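Oxidoreductase protein (Agrobacterium radiobacter, PDB 5UI9) binds NAD+ and a small dihydroxy acid side by side, and is probably an NAD-dependent dehydrogenase of the GFO/IDH/MocA family. Local coordinates at residues D160-Q165 and E172-E177; K98-A101 and D106-A109; L218-Q221 and T225-V228. All coordinates share one frame; numbering follows the deposited sequence.

How the contacts relate
Running from the N terminus, contact 2 comes first: it closes the short turn that leads from strand 94-97 of the parallel Rossmann sheet into helix 104-116. Contact 1 follows in the C-terminal domain, where it closes the loop between helix 161-164 and helix 175-191 by packing Val161 and Phe162 against Phe174. Contact 3 is the last, a hairpin joining strands 213-220 and 225-231 of the mixed sheet. The three follow one another in series, none nested or crossed. Contacts 1 and 2 touch where Glu177 packs on Pro99, and both reach NAD and the dihydroxy acid, so the two domains meet there. Contact 3 stands apart from contact 1, their centres about 25 Å from each other.

Contact 1: D160-Q165 and E172-E177. With NAD (nicotinamide-adenine-dinucleotide), chain C; 8A1 ((2S)-2,3-dihydroxy-2-methylpropanoic acid), chain D.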
loop_
_atom_site.group_PDB
_atom_site.type_symbol
_atom_site.label_atom_id
_atom_site.label_comp_id
_atom_site.label_asym_id
_atom_site.label_seq_id
_atom_site.Cartn_x
_atom_site.Cartn_y
_atom_site.Cartn_z
ATOM N N ASP A 160 -4.710 -15.491 16.082
ATOM C CA ASP A 160 -3.768 -16.326 16.820
ATOM C C ASP A 160 -3.465 -17.609 16.015
ATOM O O ASP A 160 -3.960 -18.692 16.340
ATOM C CB ASP A 160 -4.337 -16.631 18.219
ATOM C CG ASP A 160 -3.385 -17.441 19.102
ATOM O OD1 ASP A 160 -2.190 -17.602 18.768
ATOM O OD2 ASP A 160 -3.851 -17.929 20.150
ATOM N N VAL A 161 -2.641 -17.466 14.970
ATOM C CA VAL A 161 -2.103 -18.614 14.211
ATOM C C VAL A 161 -1.156 -19.487 15.024
ATOM O O VAL A 161 -0.917 -20.631 14.657
ATOM C CB VAL A 161 -1.300 -18.206 12.940
ATOM C CG1 VAL A 161 -2.222 -17.854 11.795
ATOM C CG2 VAL A 161 -0.281 -17.091 13.228
ATOM N N PHE A 162 -0.609 -18.932 16.103
ATOM C CA PHE A 162 0.387 -19.611 16.925
ATOM C C PHE A 162 -0.197 -20.762 17.751
ATOM O O PHE A 162 0.543 -21.672 18.119
ATOM C CB PHE A 162 1.100 -18.602 17.844
ATOM C CG PHE A 162 1.618 -17.385 17.117
ATOM C CD1 PHE A 162 2.707 -17.483 16.263
ATOM C CD2 PHE A 162 0.992 -16.150 17.260
ATOM C CE1 PHE A 162 3.180 -16.375 15.580
ATOM C CE2 PHE A 162 1.459 -15.038 16.574
ATOM C CZ PHE A 162 2.558 -15.151 15.736
ATOM N N SER A 163 -1.504 -20.731 18.042
ATOM C CA SER A 163 -2.171 -21.847 18.751
ATOM C C SER A 163 -2.048 -23.154 17.978
ATOM O O SER A 163 -1.511 -24.131 18.491
ATOM C CB SER A 163 -3.657 -21.562 19.000
ATOM O OG SER A 163 -3.819 -20.687 20.097
ATOM N N GLY A 164 -2.552 -23.153 16.748
ATOM C CA GLY A 164 -2.506 -24.332 15.890
ATOM C C GLY A 164 -1.128 -24.643 15.329
ATOM O O GLY A 164 -0.833 -25.806 15.033
ATOM N N GLN A 165 -0.291 -23.609 15.186
ATOM C CA GLN A 165 1.022 -23.718 14.543
ATOM C C GLN A 165 2.113 -23.061 15.420
ATOM O O GLN A 165 2.679 -22.042 15.027
ATOM C CB GLN A 165 0.963 -23.083 13.140
ATOM C CG GLN A 165 -0.004 -23.785 12.185
ATOM C CD GLN A 165 -0.361 -22.968 10.959
ATOM O OE1 GLN A 165 -1.520 -22.572 10.787
ATOM N NE2 GLN A 165 0.627 -22.721 10.088
ATOM N N GLU A 172 13.464 -17.598 13.533
ATOM C CA GLU A 172 14.065 -16.281 13.272
ATOM C C GLU A 172 13.323 -15.591 12.126
ATOM O O GLU A 172 13.138 -14.379 12.138
ATOM C CB GLU A 172 15.546 -16.436 12.897
ATOM C CG GLU A 172 16.370 -15.150 12.962
ATOM C CD GLU A 172 17.203 -15.035 14.233
ATOM O OE1 GLU A 172 16.655 -15.244 15.337
ATOM O OE2 GLU A 172 18.411 -14.728 14.129
ATOM N N ARG A 173 12.940 -16.385 11.128
ATOM C CA ARG A 173 12.051 -15.966 10.047
ATOM C C ARG A 173 10.623 -16.396 10.369
ATOM O O ARG A 173 10.409 -17.497 10.883
ATOM C CB ARG A 173 12.487 -16.617 8.740
ATOM C CG ARG A 173 13.877 -16.205 8.293
ATOM C CD ARG A 173 14.194 -16.741 6.908
ATOM N NE ARG A 173 15.369 -16.083 6.333
ATOM C CZ ARG A 173 15.815 -16.255 5.086
ATOM N NH1 ARG A 173 15.193 -17.076 4.231
ATOM N NH2 ARG A 173 16.896 -15.591 4.687
ATOM N N PHE A 174 9.651 -15.537 10.058
ATOM C CA PHE A 174 8.232 -15.842 10.279
ATOM C C PHE A 174 7.389 -15.420 9.070
ATOM O O PHE A 174 7.235 -16.215 8.153
ATOM C CB PHE A 174 7.738 -15.270 11.633
ATOM C CG PHE A 174 6.228 -15.263 11.814
ATOM C CD1 PHE A 174 5.427 -16.307 11.349
ATOM C CD2 PHE A 174 5.613 -14.210 12.493
ATOM C CE1 PHE A 174 4.046 -16.283 11.524
ATOM C CE2 PHE A 174 4.235 -14.184 12.677
ATOM C CZ PHE A 174 3.449 -15.220 12.191
ATOM N N ILE A 175 6.882 -14.187 9.039
ATOM C CA ILE A 175 5.710 -13.890 8.197
ATOM C C ILE A 175 5.927 -13.969 6.674
ATOM O O ILE A 175 5.024 -14.412 5.973
ATOM C CB ILE A 175 5.027 -12.558 8.590
ATOM C CG1 ILE A 175 3.588 -12.511 8.051
ATOM C CG2 ILE A 175 5.833 -11.355 8.112
ATOM C CD1 ILE A 175 2.764 -11.388 8.636
ATOM N N ILE A 176 7.093 -13.575 6.158
ATOM C CA ILE A 176 7.317 -13.658 4.703
ATOM C C ILE A 176 7.354 -15.130 4.246
ATOM O O ILE A 176 6.686 -15.505 3.271
ATOM C CB ILE A 176 8.584 -12.908 4.215
ATOM C CG1 ILE A 176 8.571 -11.445 4.672
ATOM C CG2 ILE A 176 8.683 -12.976 2.691
ATOM C CD1 ILE A 176 9.774 -10.636 4.230
ATOM N N GLU A 177 8.126 -15.942 4.966
ATOM C CA GLU A 177 8.211 -17.385 4.732
ATOM C C GLU A 177 6.871 -18.110 4.925
ATOM O O GLU A 177 6.535 -18.996 4.153
ATOM C CB GLU A 177 9.259 -18.001 5.668
ATOM C CG GLU A 177 9.491 -19.493 5.478
ATOM C CD GLU A 177 10.479 -20.095 6.468
ATOM O OE1 GLU A 177 10.655 -21.330 6.424
ATOM O OE2 GLU A 177 11.073 -19.356 7.289
HETATM P PA NAD C . 2.721 -29.774 12.210
HETATM O O1A NAD C . 4.007 -29.703 13.005
HETATM O O2A NAD C . 1.394 -29.649 12.907
HETATM O O5B NAD C . 2.717 -31.142 11.382
HETATM C C5B NAD C . 3.893 -31.714 10.825
HETATM C C4B NAD C . 3.809 -33.217 11.046
HETATM O O4B NAD C . 4.802 -33.855 10.251
HETATM C C3B NAD C . 4.073 -33.613 12.491
HETATM O O3B NAD C . 3.024 -34.480 12.945
HETATM C C2B NAD C . 5.427 -34.308 12.473
HETATM O O2B NAD C . 5.485 -35.382 13.412
HETATM C C1B NAD C . 5.517 -34.804 11.040
HETATM N N9A NAD C . 6.866 -34.937 10.441
HETATM C C8A NAD C . 7.853 -34.019 10.410
HETATM N N7A NAD C . 8.924 -34.507 9.730
HETATM C C5A NAD C . 8.618 -35.746 9.303
HETATM C C6A NAD C . 9.282 -36.829 8.529
HETATM N N6A NAD C . 10.538 -36.687 8.054
HETATM N N1A NAD C . 8.586 -37.969 8.308
HETATM C C2A NAD C . 7.331 -38.153 8.769
HETATM N N3A NAD C . 6.673 -37.213 9.476
HETATM C C4A NAD C . 7.251 -36.017 9.766
HETATM O O3 NAD C . 2.807 -28.687 11.029
HETATM P PN NAD C . 1.516 -28.036 10.309
HETATM O O1N NAD C . 1.017 -26.860 11.110
HETATM O O2N NAD C . 0.550 -29.130 9.932
HETATM O O5D NAD C . 2.234 -27.448 9.008
HETATM C C5D NAD C . 2.865 -28.329 8.088
HETATM C C4D NAD C . 3.148 -27.557 6.814
HETATM O O4D NAD C . 1.905 -27.092 6.278
HETATM C C3D NAD C . 4.028 -26.340 7.063
HETATM O O3D NAD C . 5.086 -26.298 6.099
HETATM C C2D NAD C . 3.091 -25.153 6.918
HETATM O O2D NAD C . 3.718 -24.009 6.337
HETATM C C1D NAD C . 1.996 -25.695 6.002
HETATM N N1N NAD C . 0.672 -25.058 6.135
HETATM C C2N NAD C . 0.043 -24.724 4.993
HETATM C C3N NAD C . -1.206 -24.124 4.986
HETATM C C7N NAD C . -1.832 -23.784 3.661
HETATM O O7N NAD C . -1.630 -24.522 2.699
HETATM N N7N NAD C . -2.597 -22.696 3.538
HETATM C C4N NAD C . -1.823 -23.860 6.209
HETATM C C5N NAD C . -1.168 -24.214 7.390
HETATM C C6N NAD C . 0.085 -24.824 7.330
HETATM O OXT 8A1 D . -2.305 -20.703 5.544
HETATM C C 8A1 D . -1.099 -20.689 5.889
HETATM O O 8A1 D . -0.184 -21.104 5.144
HETATM C CA 8A1 D . -0.728 -20.141 7.243
HETATM C CB 8A1 D . -0.362 -18.673 7.031
HETATM O O1 8A1 D . -0.175 -17.988 8.273
HETATM O O2 8A1 D . 0.397 -20.865 7.771
HETATM C C3 8A1 D . -1.893 -20.312 8.219
#
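The two backbones stay well apart, with Phe162 CA and Phe174 CA 11.0 Å from each other, and the gap is bridged by side chains, chiefly those of the same two residues. Segment 160-165 is a short, weakly bonded helical turn, whereas 172-177 comes in as a loop and enters helix 175-191 with Phe174 at its N-cap position. Asp160 caps the first turn: Asp160 OD2 accepts from Ser163 OG at 2.8 Å, and OD1 makes a weaker bond to the Ser163 amide.

Phe174 reaches across with CG anti to its backbone N (chi1 167°), which carries the far end of its ring to the Phe162 ring. Phe174 CZ lies 3.6 Å from Phe162 CE1, and the ring planes are inclined at 51° in an oblique aromatic pair. Val161 CG2 sits over the centre of the Phe162 ring and also approaches Phe174 CZ at 4.3 Å, so the valine and the two rings form one apolar cluster.

Gln165, at the end of the turn, faces the ligands. Gln165 NE2 donates a nearly straight bond of 3.0 Å (167°) to O2 of the dihydroxy acid, and Gln165 CG lies 3.4 Å from NAD O1N. Tyr232, Asp178, His182 and Lys98 also bind the acid, consistent with a site where this family of two-domain oxidoreductases holds its substrate beside the nicotinamide.

Contact 2: K98-A101 and D106-A109; sequences KPFA and DAKA. With NAD (nicotinamide-adenine-dinucleotide), chain C; 8A1 ((2S)-2,3-dihydroxy-2-methylpropanoic acid), chain D.
Phe100 brings the CD2 side of its ring to the methyl of Ala107, Phe100 CD2 coming within 3.7 Å of Ala107 CB in an oblique approach. This packing closes the turn between strand 94-97 and helix 104-116 of the NAD-binding Rossmann fold. A chi1 of -173° swings the ring away from the backbone N, and CD2 and CE2 thereby meet Ala107; Leu121 and Val123 of strand 121-124 also touch the Phe100 side chain. Next to it, the methyl of Ala101 rests on the helix backbone, Ala101 CB lying 3.6 Å from Ala107 N, and meets the CB atoms of both Asp106 and Ala107. The carboxylate of Asp106 is engaged in a salt bridge with Arg81.

At the other end of the loop, a cis peptide bond precedes Pro99, and Lys98 binds the ligands through both backbone and side chain. Lys98 O accepts from both hydroxyls of the nicotinamide ribose, 2.6 Å from NAD O3D and 3.1 Å from NAD O2D. The lysine chain curls back through two successive bends (chi2 64°, chi3 63°) and brings NZ between cofactor and acid, where Asp178 pairs with it in a salt bridge. Lys98 NZ donates to NAD O2D at 3.0 Å. Lys98 NZ also donates to 8A1 O, a carboxylate oxygen of the dihydroxy acid, at 2.7 Å.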
loop_
_atom_site.group_PDB
_atom_site.type_symbol
_atom_site.label_atom_id
_atom_site.label_comp_id
_atom_site.label_asym_id
_atom_site.label_seq_id
_atom_site.Cartn_x
_atom_site.Cartn_y
_atom_site.Cartn_z
ATOM N N LYS A 98 4.004 -25.738 1.226
ATOM C CA LYS A 98 4.820 -24.538 1.431
ATOM C C LYS A 98 5.290 -24.512 2.893
ATOM O O LYS A 98 4.718 -25.228 3.720
ATOM C CB LYS A 98 4.097 -23.223 1.054
ATOM C CG LYS A 98 2.633 -23.036 1.461
ATOM C CD LYS A 98 2.357 -22.985 2.961
ATOM C CE LYS A 98 3.023 -21.795 3.646
ATOM N NZ LYS A 98 2.499 -21.587 5.023
ATOM N N PRO A 99 6.357 -23.776 3.218
ATOM C CA PRO A 99 7.341 -23.269 2.258
ATOM C C PRO A 99 8.013 -24.426 1.504
ATOM O O PRO A 99 8.363 -25.432 2.123
ATOM C CB PRO A 99 8.384 -22.570 3.143
ATOM C CG PRO A 99 7.841 -22.588 4.539
ATOM C CD PRO A 99 6.854 -23.706 4.599
ATOM N N PHE A 100 8.186 -24.267 0.194
ATOM C CA PHE A 100 8.707 -25.336 -0.678
ATOM C C PHE A 100 9.994 -25.939 -0.105
ATOM O O PHE A 100 10.062 -27.142 0.164
ATOM C CB PHE A 100 8.914 -24.765 -2.096
ATOM C CG PHE A 100 9.288 -25.768 -3.159
ATOM C CD1 PHE A 100 9.084 -27.145 -3.017
ATOM C CD2 PHE A 100 9.793 -25.298 -4.366
ATOM C CE1 PHE A 100 9.433 -28.021 -4.035
ATOM C CE2 PHE A 100 10.132 -26.168 -5.391
ATOM C CZ PHE A 100 9.954 -27.532 -5.225
ATOM N N ALA A 101 10.976 -25.070 0.124
ATOM C CA ALA A 101 12.286 -25.449 0.638
ATOM C C ALA A 101 12.787 -24.415 1.638
ATOM O O ALA A 101 12.140 -23.383 1.849
ATOM C CB ALA A 101 13.265 -25.564 -0.516
ATOM N N ASP A 106 18.013 -25.093 -2.588
ATOM C CA ASP A 106 17.342 -26.376 -2.306
ATOM C C ASP A 106 16.128 -26.615 -3.201
ATOM O O ASP A 106 15.910 -27.737 -3.672
ATOM C CB ASP A 106 16.892 -26.463 -0.838
ATOM C CG ASP A 106 18.048 -26.699 0.131
ATOM O OD1 ASP A 106 19.132 -27.158 -0.290
ATOM O OD2 ASP A 106 17.850 -26.439 1.331
ATOM N N ALA A 107 15.337 -25.563 -3.407
ATOM C CA ALA A 107 14.146 -25.636 -4.245
ATOM C C ALA A 107 14.507 -25.997 -5.684
ATOM O O ALA A 107 13.888 -26.882 -6.264
ATOM C CB ALA A 107 13.363 -24.329 -4.197
ATOM N N LYS A 108 15.520 -25.332 -6.236
ATOM C CA LYS A 108 16.015 -25.636 -7.589
ATOM C C LYS A 108 16.476 -27.087 -7.746
ATOM O O LYS A 108 16.175 -27.714 -8.762
ATOM C CB LYS A 108 17.178 -24.719 -7.980
ATOM C CG LYS A 108 16.787 -23.307 -8.376
ATOM C CD LYS A 108 18.039 -22.537 -8.767
ATOM C CE LYS A 108 17.779 -21.052 -8.936
ATOM N NZ LYS A 108 19.061 -20.292 -8.964
ATOM N N ALA A 109 17.212 -27.607 -6.759
ATOM C CA ALA A 109 17.680 -29.004 -6.798
ATOM C C ALA A 109 16.508 -29.980 -6.764
ATOM O O ALA A 109 16.512 -30.988 -7.486
ATOM C CB ALA A 109 18.647 -29.294 -5.659
HETATM P PA NAD C . 2.721 -29.774 12.210
HETATM O O1A NAD C . 4.007 -29.703 13.005
HETATM O O2A NAD C . 1.394 -29.649 12.907
HETATM O O5B NAD C . 2.717 -31.142 11.382
HETATM C C5B NAD C . 3.893 -31.714 10.825
HETATM C C4B NAD C . 3.809 -33.217 11.046
HETATM O O4B NAD C . 4.802 -33.855 10.251
HETATM C C3B NAD C . 4.073 -33.613 12.491
HETATM O O3B NAD C . 3.024 -34.480 12.945
HETATM C C2B NAD C . 5.427 -34.308 12.473
HETATM O O2B NAD C . 5.485 -35.382 13.412
HETATM C C1B NAD C . 5.517 -34.804 11.040
HETATM N N9A NAD C . 6.866 -34.937 10.441
HETATM C C8A NAD C . 7.853 -34.019 10.410
HETATM N N7A NAD C . 8.924 -34.507 9.730
HETATM C C5A NAD C . 8.618 -35.746 9.303
HETATM C C6A NAD C . 9.282 -36.829 8.529
HETATM N N6A NAD C . 10.538 -36.687 8.054
HETATM N N1A NAD C . 8.586 -37.969 8.308
HETATM C C2A NAD C . 7.331 -38.153 8.769
HETATM N N3A NAD C . 6.673 -37.213 9.476
HETATM C C4A NAD C . 7.251 -36.017 9.766
HETATM O O3 NAD C . 2.807 -28.687 11.029
HETATM P PN NAD C . 1.516 -28.036 10.309
HETATM O O1N NAD C . 1.017 -26.860 11.110
HETATM O O2N NAD C . 0.550 -29.130 9.932
HETATM O O5D NAD C . 2.234 -27.448 9.008
HETATM C C5D NAD C . 2.865 -28.329 8.088
HETATM C C4D NAD C . 3.148 -27.557 6.814
HETATM O O4D NAD C . 1.905 -27.092 6.278
HETATM C C3D NAD C . 4.028 -26.340 7.063
HETATM O O3D NAD C . 5.086 -26.298 6.099
HETATM C C2D NAD C . 3.091 -25.153 6.918
HETATM O O2D NAD C . 3.718 -24.009 6.337
HETATM C C1D NAD C . 1.996 -25.695 6.002
HETATM N N1N NAD C . 0.672 -25.058 6.135
HETATM C C2N NAD C . 0.043 -24.724 4.993
HETATM C C3N NAD C . -1.206 -24.124 4.986
HETATM C C7N NAD C . -1.832 -23.784 3.661
HETATM O O7N NAD C . -1.630 -24.522 2.699
HETATM N N7N NAD C . -2.597 -22.696 3.538
HETATM C C4N NAD C . -1.823 -23.860 6.209
HETATM C C5N NAD C . -1.168 -24.214 7.390
HETATM C C6N NAD C . 0.085 -24.824 7.330
HETATM O OXT 8A1 D . -2.305 -20.703 5.544
HETATM C C 8A1 D . -1.099 -20.689 5.889
HETATM O O 8A1 D . -0.184 -21.104 5.144
HETATM C CA 8A1 D . -0.728 -20.141 7.243
HETATM C CB 8A1 D . -0.362 -18.673 7.031
HETATM O O1 8A1 D . -0.175 -17.988 8.273
HETATM O O2 8A1 D . 0.397 -20.865 7.771
HETATM C C3 8A1 D . -1.893 -20.312 8.219
#

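Contact 3: L218-Q221 and T225-V228; sequences LDHQ and TSIV
An antiparallel beta hairpin of the large mixed sheet brings strand 213-220 beside strand 225-231 close to its turn. Leu218 and Ser226 form a hydrogen-bonded pair: Leu218 N reaches Ser226 O at 2.7 Å, and Ser226 N returns to Leu218 O at 3.0 Å. Asp219 and Thr225 are the next, non-hydrogen-bonded pair, with one water between their side chains, 2.6 Å from Asp219 OD1 and 2.6 Å from Thr225 OG1.

Ser226 OG lies between its backbone N and carbonyl carbon (chi1 83°) and meets the edge of the His220 ring near its plane, 3.0 Å from His220 NE2, in a hydrogen bond that could run in either direction. Since His220 ND1 is hydrogen-bonded to Gly192 O, the imidazole is held through both nitrogens, which should fix its rotation. Further along, Leu218 CD1 touches Val228 CG2 at 3.8 Å.

On the face carrying Leu218, Ser226 and Val228, helix 175-191 packs through Thr183, Ala187 and Leu191. The other face meets the second subunit: Arg200 of that subunit forms a salt bridge with Asp219, and its Ile227 packs on Ile227 of this chain, while strands 194-202 and 148-156 flank the hairpin in the sheet.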
loop_
_atom_site.group_PDB
_atom_site.type_symbol
_atom_site.label_atom_id
_atom_site.label_comp_id
_atom_site.label_asym_id
_atom_site.label_seq_id
_atom_site.Cartn_x
_atom_site.Cartn_y
_atom_site.Cartn_z
ATOM N N LEU A 218 6.864 -4.221 -5.463
ATOM C CA LEU A 218 7.180 -5.070 -6.623
ATOM C C LEU A 218 7.177 -4.291 -7.931
ATOM O O LEU A 218 6.252 -3.543 -8.204
ATOM C CB LEU A 218 6.159 -6.199 -6.746
ATOM C CG LEU A 218 5.991 -7.183 -5.582
ATOM C CD1 LEU A 218 4.922 -8.222 -5.914
ATOM C CD2 LEU A 218 7.302 -7.870 -5.226
ATOM N N ASP A 219 8.210 -4.490 -8.741
ATOM C CA ASP A 219 8.233 -3.997 -10.114
ATOM C C ASP A 219 8.034 -5.207 -11.023
ATOM O O ASP A 219 8.934 -6.034 -11.160
ATOM C CB ASP A 219 9.555 -3.290 -10.387
ATOM C CG ASP A 219 9.878 -2.237 -9.323
ATOM O OD1 ASP A 219 9.063 -1.304 -9.140
ATOM O OD2 ASP A 219 10.941 -2.330 -8.665
ATOM N N HIS A 220 6.842 -5.332 -11.603
ATOM C CA HIS A 220 6.526 -6.480 -12.463
ATOM C C HIS A 220 7.165 -6.328 -13.842
ATOM O O HIS A 220 7.401 -5.213 -14.299
ATOM C CB HIS A 220 5.016 -6.674 -12.567
ATOM C CG HIS A 220 4.371 -7.047 -11.269
ATOM N ND1 HIS A 220 4.101 -8.352 -10.921
ATOM C CD2 HIS A 220 3.955 -6.286 -10.227
ATOM C CE1 HIS A 220 3.538 -8.380 -9.725
ATOM N NE2 HIS A 220 3.438 -7.138 -9.282
ATOM N N GLN A 221 7.458 -7.453 -14.498
ATOM C CA GLN A 221 8.089 -7.439 -15.832
ATOM C C GLN A 221 7.239 -6.722 -16.893
ATOM O O GLN A 221 7.786 -6.076 -17.788
ATOM C CB GLN A 221 8.425 -8.867 -16.291
ATOM C CG GLN A 221 9.511 -9.545 -15.458
ATOM C CD GLN A 221 9.719 -11.015 -15.802
ATOM O OE1 GLN A 221 9.086 -11.559 -16.710
ATOM N NE2 GLN A 221 10.616 -11.665 -15.069
ATOM N N THR A 225 3.290 -1.913 -11.171
ATOM C CA THR A 225 3.860 -1.779 -9.838
ATOM C C THR A 225 2.855 -2.349 -8.856
ATOM O O THR A 225 1.655 -2.147 -9.021
ATOM C CB THR A 225 4.089 -0.302 -9.481
ATOM O OG1 THR A 225 4.942 0.301 -10.453
ATOM C CG2 THR A 225 4.715 -0.155 -8.093
ATOM N N SER A 226 3.328 -3.051 -7.833
ATOM C CA SER A 226 2.436 -3.482 -6.766
ATOM C C SER A 226 3.054 -3.385 -5.372
ATOM O O SER A 226 4.279 -3.321 -5.214
ATOM C CB SER A 226 1.880 -4.886 -7.042
ATOM O OG SER A 226 2.785 -5.893 -6.651
ATOM N N ILE A 227 2.164 -3.326 -4.382
ATOM C CA ILE A 227 2.499 -3.408 -2.972
ATOM C C ILE A 227 1.960 -4.725 -2.417
ATOM O O ILE A 227 0.785 -5.049 -2.605
ATOM C CB ILE A 227 1.860 -2.245 -2.179
ATOM C CG1 ILE A 227 2.414 -0.891 -2.651
ATOM C CG2 ILE A 227 2.057 -2.412 -0.674
ATOM C CD1 ILE A 227 3.904 -0.700 -2.433
ATOM N N VAL A 228 2.826 -5.475 -1.745
ATOM C CA VAL A 228 2.422 -6.613 -0.932
ATOM C C VAL A 228 2.699 -6.230 0.512
ATOM O O VAL A 228 3.859 -6.038 0.901
ATOM C CB VAL A 228 3.186 -7.889 -1.307
ATOM C CG1 VAL A 228 2.888 -9.012 -0.318
ATOM C CG2 VAL A 228 2.810 -8.306 -2.716
HETATM O O HOH W 1 7.317 -0.704 -11.035
#